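Local coordinates for glutathione S-transferase 1 (Ascaris suum, PDB 4Q5F), which conjugates reduced glutathione to a wide range of hydrophobic electrophiles and can also act as a glutathione peroxidase, at residues K17-D22 and N44-E49; A98-I103 and T166-V171. All blocks are in the same frame, centred on the assembly; numbering follows the deposited sequence.

How the contacts relate
The two contacts belong to the two domains of the glutathione transferase fold and share no helix or strand. Contact 1 joins two parallel strands at one side of the N-terminal sheet. It is only partly buried, and backbone hydrogen bonds hold it together. Contact 2 joins two helices in the all-helical C-terminal domain. It is buried, and apolar side chains do most of the work there. The centres of contact 1 and contact 2 lie about 25 Å apart, on opposite sides of the chain's centre. Contact 1 carries two residues of the glutathione pocket. Contact 2 stands back from the ligand, but one of its helices also faces the second subunit.

Contact 1 of 2, residues K17-D22 and N44-E49. With GSH (glutathione), chain E.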
ATOM      1  N   LYS B  17      21.455   5.910   1.767  1.00 22.33           N
ATOM      2  CA  LYS B  17      21.849   4.540   2.080  1.00 25.29           C
ATOM      3  C   LYS B  17      20.621   3.631   2.124  1.00 24.57           C
ATOM      4  O   LYS B  17      19.697   3.851   2.908  1.00 24.86           O
ATOM      5  CB  LYS B  17      22.595   4.480   3.415  1.00 22.23           C
ATOM      6  CG  LYS B  17      22.976   3.072   3.848  1.00 27.66           C
ATOM      7  CD  LYS B  17      23.922   3.101   5.036  1.00 26.92           C
ATOM      8  CE  LYS B  17      23.830   1.838   5.876  1.00 33.93           C
ATOM      9  NZ  LYS B  17      23.416   2.145   7.273  1.00 49.90           N
ATOM     10  N   LEU B  18      20.623   2.615   1.266  1.00 19.14           N
ATOM     11  CA  LEU B  18      19.550   1.631   1.217  1.00 17.49           C
ATOM     12  C   LEU B  18      20.011   0.340   1.875  1.00 18.91           C
ATOM     13  O   LEU B  18      21.023  -0.236   1.479  1.00 20.82           O
ATOM     14  CB  LEU B  18      19.152   1.355  -0.235  1.00 16.85           C
ATOM     15  CG  LEU B  18      18.047   0.315  -0.452  1.00 21.64           C
ATOM     16  CD1 LEU B  18      16.694   0.865  -0.027  1.00 15.35           C
ATOM     17  CD2 LEU B  18      18.018  -0.141  -1.901  1.00 12.83           C
ATOM     18  N   THR B  19      19.260  -0.109   2.878  1.00 19.30           N
ATOM     19  CA  THR B  19      19.581  -1.337   3.599  1.00 23.08           C
ATOM     20  C   THR B  19      18.560  -2.426   3.288  1.00 23.13           C
ATOM     21  O   THR B  19      17.382  -2.300   3.621  1.00 26.24           O
ATOM     22  CB  THR B  19      19.626  -1.098   5.121  1.00 22.69           C
ATOM     23  OG1 THR B  19      20.609  -0.100   5.420  1.00 27.56           O
ATOM     24  CG2 THR B  19      19.976  -2.379   5.869  1.00 20.74           C
ATOM     25  N   TYR B  20      19.026  -3.492   2.648  1.00 20.76           N
ATOM     26  CA  TYR B  20      18.180  -4.629   2.306  1.00 23.11           C
ATOM     27  C   TYR B  20      19.047  -5.879   2.235  1.00 22.67           C
ATOM     28  O   TYR B  20      20.269  -5.798   2.342  1.00 19.00           O
ATOM     29  CB  TYR B  20      17.469  -4.389   0.969  1.00 20.02           C
ATOM     30  CG  TYR B  20      16.344  -5.365   0.693  1.00 22.67           C
ATOM     31  CD1 TYR B  20      15.199  -5.373   1.476  1.00 20.26           C
ATOM     32  CD2 TYR B  20      16.432  -6.280  -0.349  1.00 24.37           C
ATOM     33  CE1 TYR B  20      14.171  -6.264   1.232  1.00 22.22           C
ATOM     34  CE2 TYR B  20      15.408  -7.173  -0.601  1.00 20.21           C
ATOM     35  CZ  TYR B  20      14.282  -7.160   0.192  1.00 22.72           C
ATOM     36  OH  TYR B  20      13.259  -8.046  -0.054  1.00 20.70           O
ATOM     37  N   PHE B  21      18.417  -7.037   2.072  1.00 18.10           N
ATOM     38  CA  PHE B  21      19.151  -8.290   1.953  1.00 23.94           C
ATOM     39  C   PHE B  21      19.761  -8.424   0.559  1.00 26.60           C
ATOM     40  O   PHE B  21      19.530  -7.581  -0.310  1.00 29.27           O
ATOM     41  CB  PHE B  21      18.233  -9.471   2.263  1.00 26.03           C
ATOM     42  CG  PHE B  21      17.556  -9.370   3.601  1.00 24.42           C
ATOM     43  CD1 PHE B  21      18.289  -9.477   4.770  1.00 18.98           C
ATOM     44  CD2 PHE B  21      16.188  -9.163   3.691  1.00 21.05           C
ATOM     45  CE1 PHE B  21      17.672  -9.383   6.002  1.00 22.27           C
ATOM     46  CE2 PHE B  21      15.567  -9.068   4.922  1.00 16.69           C
ATOM     47  CZ  PHE B  21      16.310  -9.177   6.078  1.00 17.77           C
ATOM     48  N   ASP B  22      20.543  -9.481   0.358  1.00 26.25           N
ATOM     49  CA  ASP B  22      21.277  -9.686  -0.889  1.00 31.50           C
ATOM     50  C   ASP B  22      20.346  -9.770  -2.090  1.00 28.89           C
ATOM     51  O   ASP B  22      20.671  -9.299  -3.179  1.00 33.33           O
ATOM     52  CB  ASP B  22      22.105 -10.969  -0.803  1.00 31.18           C
ATOM     53  CG  ASP B  22      23.225 -10.874   0.211  1.00 40.73           C
ATOM     54  OD1 ASP B  22      23.825  -9.785   0.339  1.00 39.80           O
ATOM     55  OD2 ASP B  22      23.505 -11.890   0.881  1.00 45.95           O
ATOM     56  N   ASN B  44      23.626  -0.903   0.553  1.00 25.26           N
ATOM     57  CA  ASN B  44      24.029  -1.739   1.677  1.00 21.42           C
ATOM     58  C   ASN B  44      23.276  -3.059   1.694  1.00 26.28           C
ATOM     59  O   ASN B  44      22.189  -3.160   2.261  1.00 26.25           O
ATOM     60  CB  ASN B  44      23.813  -1.017   3.006  1.00 21.40           C
ATOM     61  CG  ASN B  44      24.267  -1.845   4.195  1.00 29.37           C
ATOM     62  OD1 ASN B  44      25.149  -2.695   4.070  1.00 29.78           O
ATOM     63  ND2 ASN B  44      23.662  -1.608   5.354  1.00 24.15           N
ATOM     64  N   ARG B  45      23.862  -4.070   1.067  1.00 23.24           N
ATOM     65  CA  ARG B  45      23.276  -5.399   1.062  1.00 23.03           C
ATOM     66  C   ARG B  45      23.744  -6.162   2.298  1.00 29.80           C
ATOM     67  O   ARG B  45      24.941  -6.360   2.510  1.00 38.69           O
ATOM     68  CB  ARG B  45      23.628  -6.118  -0.239  1.00 26.70           C
ATOM     69  CG  ARG B  45      23.029  -5.415  -1.459  1.00 30.53           C
ATOM     70  CD  ARG B  45      23.605  -5.918  -2.766  1.00 28.91           C
ATOM     71  NE  ARG B  45      22.610  -6.633  -3.566  1.00 32.13           N
ATOM     72  CZ  ARG B  45      22.034  -6.171  -4.675  1.00 28.75           C
ATOM     73  NH1 ARG B  45      22.341  -4.975  -5.165  1.00 25.74           N
ATOM     74  NH2 ARG B  45      21.143  -6.920  -5.309  1.00 33.93           N
ATOM     75  N   LEU B  46      22.779  -6.575   3.114  1.00 33.16           N
ATOM     76  CA  LEU B  46      23.038  -7.048   4.468  1.00 26.79           C
ATOM     77  C   LEU B  46      23.182  -8.565   4.521  1.00 34.35           C
ATOM     78  O   LEU B  46      22.385  -9.298   3.934  1.00 34.52           O
ATOM     79  CB  LEU B  46      21.889  -6.609   5.380  1.00 24.28           C
ATOM     80  CG  LEU B  46      22.118  -6.606   6.891  1.00 24.61           C
ATOM     81  CD1 LEU B  46      22.879  -5.359   7.317  1.00 28.57           C
ATOM     82  CD2 LEU B  46      20.790  -6.704   7.623  1.00 24.64           C
ATOM     83  N   LYS B  47      24.205  -9.031   5.230  1.00 30.89           N
ATOM     84  CA  LYS B  47      24.424 -10.460   5.416  1.00 35.03           C
ATOM     85  C   LYS B  47      23.437 -10.999   6.448  1.00 29.12           C
ATOM     86  O   LYS B  47      23.075 -10.295   7.393  1.00 28.97           O
ATOM     87  CB  LYS B  47      25.862 -10.722   5.877  1.00 29.55           C
ATOM     88  CG  LYS B  47      26.924 -10.159   4.941  1.00 41.84           C
ATOM     89  CD  LYS B  47      28.332 -10.344   5.493  1.00 42.54           C
ATOM     90  CE  LYS B  47      28.638  -9.375   6.629  1.00 50.17           C
ATOM     91  NZ  LYS B  47      28.578  -7.947   6.198  1.00 66.00           N
ATOM     92  N   ARG B  48      23.001 -12.241   6.255  1.00 26.95           N
ATOM     93  CA  ARG B  48      22.113 -12.910   7.204  1.00 31.11           C
ATOM     94  C   ARG B  48      22.700 -12.836   8.607  1.00 24.86           C
ATOM     95  O   ARG B  48      21.980 -12.760   9.602  1.00 20.89           O
ATOM     96  CB  ARG B  48      21.924 -14.375   6.804  1.00 21.00           C
ATOM     97  CG  ARG B  48      21.315 -14.572   5.425  1.00 34.89           C
ATOM     98  CD  ARG B  48      21.226 -16.047   5.055  1.00 32.98           C
ATOM     99  NE  ARG B  48      20.104 -16.313   4.154  1.00 39.33           N
ATOM    100  CZ  ARG B  48      20.172 -16.297   2.825  1.00 44.28           C
ATOM    101  NH1 ARG B  48      21.316 -16.031   2.203  1.00 33.77           N
ATOM    102  NH2 ARG B  48      19.084 -16.553   2.110  1.00 39.28           N
ATOM    103  N   GLU B  49      24.026 -12.859   8.658  1.00 29.07           N
ATOM    104  CA  GLU B  49      24.789 -12.764   9.895  1.00 33.33           C
ATOM    105  C   GLU B  49      24.444 -11.519  10.720  1.00 30.23           C
ATOM    106  O   GLU B  49      24.394 -11.572  11.949  1.00 30.35           O
ATOM    107  CB  GLU B  49      26.279 -12.750   9.543  1.00 28.44           C
ATOM    108  CG  GLU B  49      27.225 -12.749  10.727  1.00 38.76           C
ATOM    109  CD  GLU B  49      28.672 -12.593  10.304  1.00 50.05           C
ATOM    110  OE1 GLU B  49      28.964 -11.668   9.517  1.00 49.99           O
ATOM    111  OE2 GLU B  49      29.517 -13.399  10.751  1.00 56.47           O
TER
HETATM  112  N1  GSH E 301       5.395  -4.079   4.143  1.00 14.84           N
HETATM  113  CA1 GSH E 301       6.812  -4.148   4.178  1.00 22.11           C
HETATM  114  C1  GSH E 301       7.384  -3.339   3.036  1.00 21.32           C
HETATM  115  O11 GSH E 301       8.516  -2.801   3.144  1.00 20.73           O
HETATM  116  O12 GSH E 301       6.729  -3.202   1.971  1.00 17.67           O
HETATM  117  CB1 GSH E 301       7.253  -5.597   4.053  1.00 18.57           C
HETATM  118  CG1 GSH E 301       8.759  -5.708   4.322  1.00 21.47           C
HETATM  119  CD1 GSH E 301       9.191  -7.170   4.500  1.00 24.56           C
HETATM  120  OE1 GSH E 301       8.353  -8.042   4.583  1.00 32.61           O
HETATM  121  N2  GSH E 301      10.598  -7.491   4.568  1.00 27.76           N
HETATM  122  CA2 GSH E 301      11.062  -8.835   4.741  1.00 24.74           C
HETATM  123  C2  GSH E 301      11.906  -8.913   6.004  1.00 22.91           C
HETATM  124  O2  GSH E 301      12.405  -7.899   6.464  1.00 20.64           O
HETATM  125  CB2 GSH E 301      11.928  -9.240   3.579  1.00 24.20           C
HETATM  126  SG2 GSH E 301      11.012  -9.131   2.075  1.00 41.63           S
HETATM  127  N3  GSH E 301      12.129 -10.191   6.641  1.00 24.08           N
HETATM  128  CA3 GSH E 301      12.928 -10.286   7.836  1.00 24.94           C
HETATM  129  C3  GSH E 301      12.028 -10.224   9.069  1.00 29.99           C
HETATM  130  O31 GSH E 301      10.822  -9.890   8.950  1.00 34.35           O
HETATM  131  O32 GSH E 301      12.499 -10.509  10.200  1.00 31.26           O
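Tyr-20 bonds to residues 44-49 through its backbone N and O. Tyr-20 N donates to Asn-44 O at 3.2 Å, and Tyr-20 O receives Leu-46 N at 2.7 Å in the carbonyl plane. A weak bond from Asn-44 N to Leu-18 O continues this parallel ladder. Strands 16-21 and 42-46 flank helix 27-37 in a beta-alpha-beta unit, as in the thioredoxin-like fold.

Among the polar side chains, Asn-44 lies alongside Thr-19 and Lys-17. Asn-44 ND2 makes a weak bond to Thr-19 OG1 (3.4 Å). Lys-17 CE runs beside Asn-44 ND2, while Lys-17 NZ forms a salt bridge with Glu-67. Arg-45 bends at chi3 (113°), which brings its guanidinium edge to Asp-22 O. Arg-45 NH2 bonds to Asp-22 O at 3.2 Å, nearly in the guanidinium plane, and NE adds a weak bond. Arg-45 NH1 pairs with Asp-43.

Apolar contact between the segments is slight, as in Phe-21 CE1 to Leu-46 CD2 at 4.4 Å. Leu-46 also packs on helix 51-54.

At the ligand, Tyr-20 OH is 3.3 Å from glutathione SG2 and bonds to Leu-26 N. Phe-21 CE2, at the ring edge, is 3.7 Å from glutathione O2. The two backbone bonds of Tyr-20 probably help to place its hydroxyl near the sulfur.

Contact 2 of 2, residues A98-I103 and T166-V171; sequences AQVDSI and TWADLV
Within segments 98-103 and 166-171 the nearest CA atoms are those of Val-100 and Ala-168, 6.2 Å apart. The two helices run in nearly the same direction. The axes of helix segments 98-103 and 167-171 are inclined by 22° and come within 9.6 Å.

Val-100 carries the packing. Val-100 CG1, anti to the backbone N (chi1 172°), lies 3.6 Å from Ala-168 CB. Val-100 CG1 also sits over one face of the Trp-167 indole, 3.9 Å from the centroid of the five-membered ring, in a CH-pi contact. CG2 passes beside Thr-166 CG2. Ile-103 CG2 adds a looser contact with Ala-168 CB.

Thr-166 is the N-cap of helix 167-182 in the C-terminal domain. Thr-166 N donates to Asp-169 OD2 at 2.8 Å. This is one half of a capping box, consistent with the Ser/Thr-x-x-Asp motif at this helix start in glutathione transferases. Asp-169 OD1 bonds to Tyr-196.

The Trp-167 side chain turns between its backbone N and carbonyl carbon (chi1 62°), which brings the indole toward helix 98-103. Asp-101 OD1 meets the ring at its edge, 3.5 Å from Trp-167 CZ2. A water in the ring plane accepts from Trp-167 NE1 at 3.0 Å and lies 3.1 Å from Asp-101 OD1. The carboxylate of Asp-101 also forms salt bridges with Arg-81 of its own chain and Arg-81 of the second subunit.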
ATOM      1  N   ALA B  98      -1.246  10.561  -8.177  1.00 24.05           N
ATOM      2  CA  ALA B  98      -2.251   9.698  -7.576  1.00 18.11           C
ATOM      3  C   ALA B  98      -2.517   8.486  -8.463  1.00 19.63           C
ATOM      4  O   ALA B  98      -2.657   7.369  -7.969  1.00 18.14           O
ATOM      5  CB  ALA B  98      -3.532  10.474  -7.336  1.00 21.19           C
ATOM      6  N   GLN B  99      -2.581   8.712  -9.772  1.00 19.96           N
ATOM      7  CA  GLN B  99      -2.797   7.625 -10.721  1.00 21.08           C
ATOM      8  C   GLN B  99      -1.631   6.642 -10.674  1.00 21.01           C
ATOM      9  O   GLN B  99      -1.823   5.436 -10.833  1.00 17.69           O
ATOM     10  CB  GLN B  99      -2.970   8.169 -12.142  1.00 18.59           C
ATOM     11  CG  GLN B  99      -4.252   8.964 -12.358  1.00 21.38           C
ATOM     12  CD  GLN B  99      -5.507   8.127 -12.183  1.00 26.27           C
ATOM     13  OE1 GLN B  99      -5.484   6.905 -12.336  1.00 27.41           O
ATOM     14  NE2 GLN B  99      -6.611   8.786 -11.858  1.00 21.89           N
ATOM     15  N   VAL B 100      -0.424   7.160 -10.456  1.00 14.67           N
ATOM     16  CA  VAL B 100       0.750   6.312 -10.282  1.00 16.65           C
ATOM     17  C   VAL B 100       0.573   5.472  -9.019  1.00 16.08           C
ATOM     18  O   VAL B 100       0.789   4.263  -9.040  1.00 12.30           O
ATOM     19  CB  VAL B 100       2.056   7.147 -10.195  1.00 21.75           C
ATOM     20  CG1 VAL B 100       3.263   6.265  -9.812  1.00 15.33           C
ATOM     21  CG2 VAL B 100       2.299   7.889 -11.510  1.00 16.29           C
ATOM     22  N   ASP B 101       0.172   6.115  -7.927  1.00 18.24           N
ATOM     23  CA  ASP B 101      -0.094   5.407  -6.680  1.00 14.92           C
ATOM     24  C   ASP B 101      -1.169   4.348  -6.890  1.00 18.87           C
ATOM     25  O   ASP B 101      -1.087   3.246  -6.346  1.00 16.57           O
ATOM     26  CB  ASP B 101      -0.558   6.379  -5.593  1.00 15.01           C
ATOM     27  CG  ASP B 101       0.550   7.286  -5.103  1.00 18.40           C
ATOM     28  OD1 ASP B 101       1.723   7.058  -5.468  1.00 19.27           O
ATOM     29  OD2 ASP B 101       0.244   8.222  -4.335  1.00 20.37           O
ATOM     30  N   SER B 102      -2.176   4.695  -7.685  1.00 19.15           N
ATOM     31  CA  SER B 102      -3.334   3.836  -7.879  1.00 13.76           C
ATOM     32  C   SER B 102      -2.952   2.525  -8.554  1.00 16.40           C
ATOM     33  O   SER B 102      -3.314   1.449  -8.082  1.00 17.18           O
ATOM     34  CB  SER B 102      -4.396   4.559  -8.710  1.00 16.68           C
ATOM     35  OG  SER B 102      -5.614   3.835  -8.720  1.00 22.32           O
ATOM     36  N   ILE B 103      -2.214   2.608  -9.655  1.00 16.48           N
ATOM     37  CA  ILE B 103      -1.867   1.406 -10.403  1.00 21.58           C
ATOM     38  C   ILE B 103      -0.911   0.512  -9.615  1.00 19.14           C
ATOM     39  O   ILE B 103      -0.960  -0.710  -9.735  1.00 14.86           O
ATOM     40  CB  ILE B 103      -1.259   1.741 -11.789  1.00 19.52           C
ATOM     41  CG1 ILE B 103      -1.020   0.462 -12.603  1.00 20.00           C
ATOM     42  CG2 ILE B 103       0.035   2.525 -11.643  1.00 17.18           C
ATOM     43  CD1 ILE B 103      -2.280  -0.331 -12.913  1.00 19.26           C
ATOM     44  N   THR B 166       7.774   6.241 -14.780  1.00 33.92           N
ATOM     45  CA  THR B 166       7.591   6.588 -13.372  1.00 24.71           C
ATOM     46  C   THR B 166       8.112   5.452 -12.493  1.00 24.39           C
ATOM     47  O   THR B 166       8.473   4.388 -12.995  1.00 25.40           O
ATOM     48  CB  THR B 166       6.111   6.852 -13.032  1.00 26.94           C
ATOM     49  OG1 THR B 166       5.349   5.650 -13.213  1.00 22.23           O
ATOM     50  CG2 THR B 166       5.541   7.956 -13.915  1.00 24.76           C
ATOM     51  N   TRP B 167       8.147   5.675 -11.183  1.00 21.77           N
ATOM     52  CA  TRP B 167       8.691   4.677 -10.267  1.00 21.64           C
ATOM     53  C   TRP B 167       7.830   3.419 -10.228  1.00 19.84           C
ATOM     54  O   TRP B 167       8.338   2.323 -10.002  1.00 23.38           O
ATOM     55  CB  TRP B 167       8.850   5.254  -8.856  1.00 15.78           C
ATOM     56  CG  TRP B 167       7.567   5.690  -8.207  1.00 16.56           C
ATOM     57  CD1 TRP B 167       7.044   6.951  -8.189  1.00 21.54           C
ATOM     58  CD2 TRP B 167       6.652   4.870  -7.466  1.00 17.10           C
ATOM     59  NE1 TRP B 167       5.863   6.966  -7.489  1.00 16.01           N
ATOM     60  CE2 TRP B 167       5.601   5.701  -7.035  1.00 20.02           C
ATOM     61  CE3 TRP B 167       6.623   3.513  -7.130  1.00 14.94           C
ATOM     62  CZ2 TRP B 167       4.528   5.220  -6.285  1.00 17.78           C
ATOM     63  CZ3 TRP B 167       5.558   3.040  -6.385  1.00 16.25           C
ATOM     64  CH2 TRP B 167       4.526   3.890  -5.970  1.00 16.21           C
ATOM     65  N   ALA B 168       6.529   3.577 -10.453  1.00 21.21           N
ATOM     66  CA  ALA B 168       5.625   2.434 -10.489  1.00 19.26           C
ATOM     67  C   ALA B 168       5.975   1.529 -11.662  1.00 21.67           C
ATOM     68  O   ALA B 168       5.929   0.305 -11.547  1.00 20.31           O
ATOM     69  CB  ALA B 168       4.181   2.898 -10.587  1.00 17.94           C
ATOM     70  N   ASP B 169       6.330   2.139 -12.789  1.00 24.71           N
ATOM     71  CA  ASP B 169       6.725   1.383 -13.971  1.00 22.56           C
ATOM     72  C   ASP B 169       7.954   0.527 -13.688  1.00 27.42           C
ATOM     73  O   ASP B 169       8.005  -0.646 -14.055  1.00 23.00           O
ATOM     74  CB  ASP B 169       7.018   2.328 -15.138  1.00 23.11           C
ATOM     75  CG  ASP B 169       5.793   3.108 -15.583  1.00 32.04           C
ATOM     76  OD1 ASP B 169       4.731   2.484 -15.792  1.00 26.80           O
ATOM     77  OD2 ASP B 169       5.895   4.346 -15.722  1.00 29.37           O
ATOM     78  N   LEU B 170       8.944   1.124 -13.029  1.00 24.58           N
ATOM     79  CA  LEU B 170      10.204   0.444 -12.752  1.00 20.20           C
ATOM     80  C   LEU B 170      10.017  -0.774 -11.849  1.00 20.99           C
ATOM     81  O   LEU B 170      10.573  -1.842 -12.107  1.00 24.18           O
ATOM     82  CB  LEU B 170      11.193   1.416 -12.104  1.00 18.57           C
ATOM     83  CG  LEU B 170      11.549   2.663 -12.921  1.00 22.06           C
ATOM     84  CD1 LEU B 170      12.425   3.601 -12.106  1.00 21.05           C
ATOM     85  CD2 LEU B 170      12.239   2.282 -14.222  1.00 23.42           C
ATOM     86  N   VAL B 171       9.234  -0.609 -10.788  1.00 21.08           N
ATOM     87  CA  VAL B 171       9.046  -1.672  -9.807  1.00 17.45           C
ATOM     88  C   VAL B 171       8.145  -2.778 -10.347  1.00 23.43           C
ATOM     89  O   VAL B 171       8.421  -3.962 -10.158  1.00 21.69           O
ATOM     90  CB  VAL B 171       8.446  -1.124  -8.493  1.00 14.41           C
ATOM     91  CG1 VAL B 171       8.225  -2.247  -7.482  1.00 15.20           C
ATOM     92  CG2 VAL B 171       9.358  -0.060  -7.903  1.00 15.52           C
TER
HETATM   93  O   HOH W   1       3.479   8.856  -7.338  1.00 26.74           O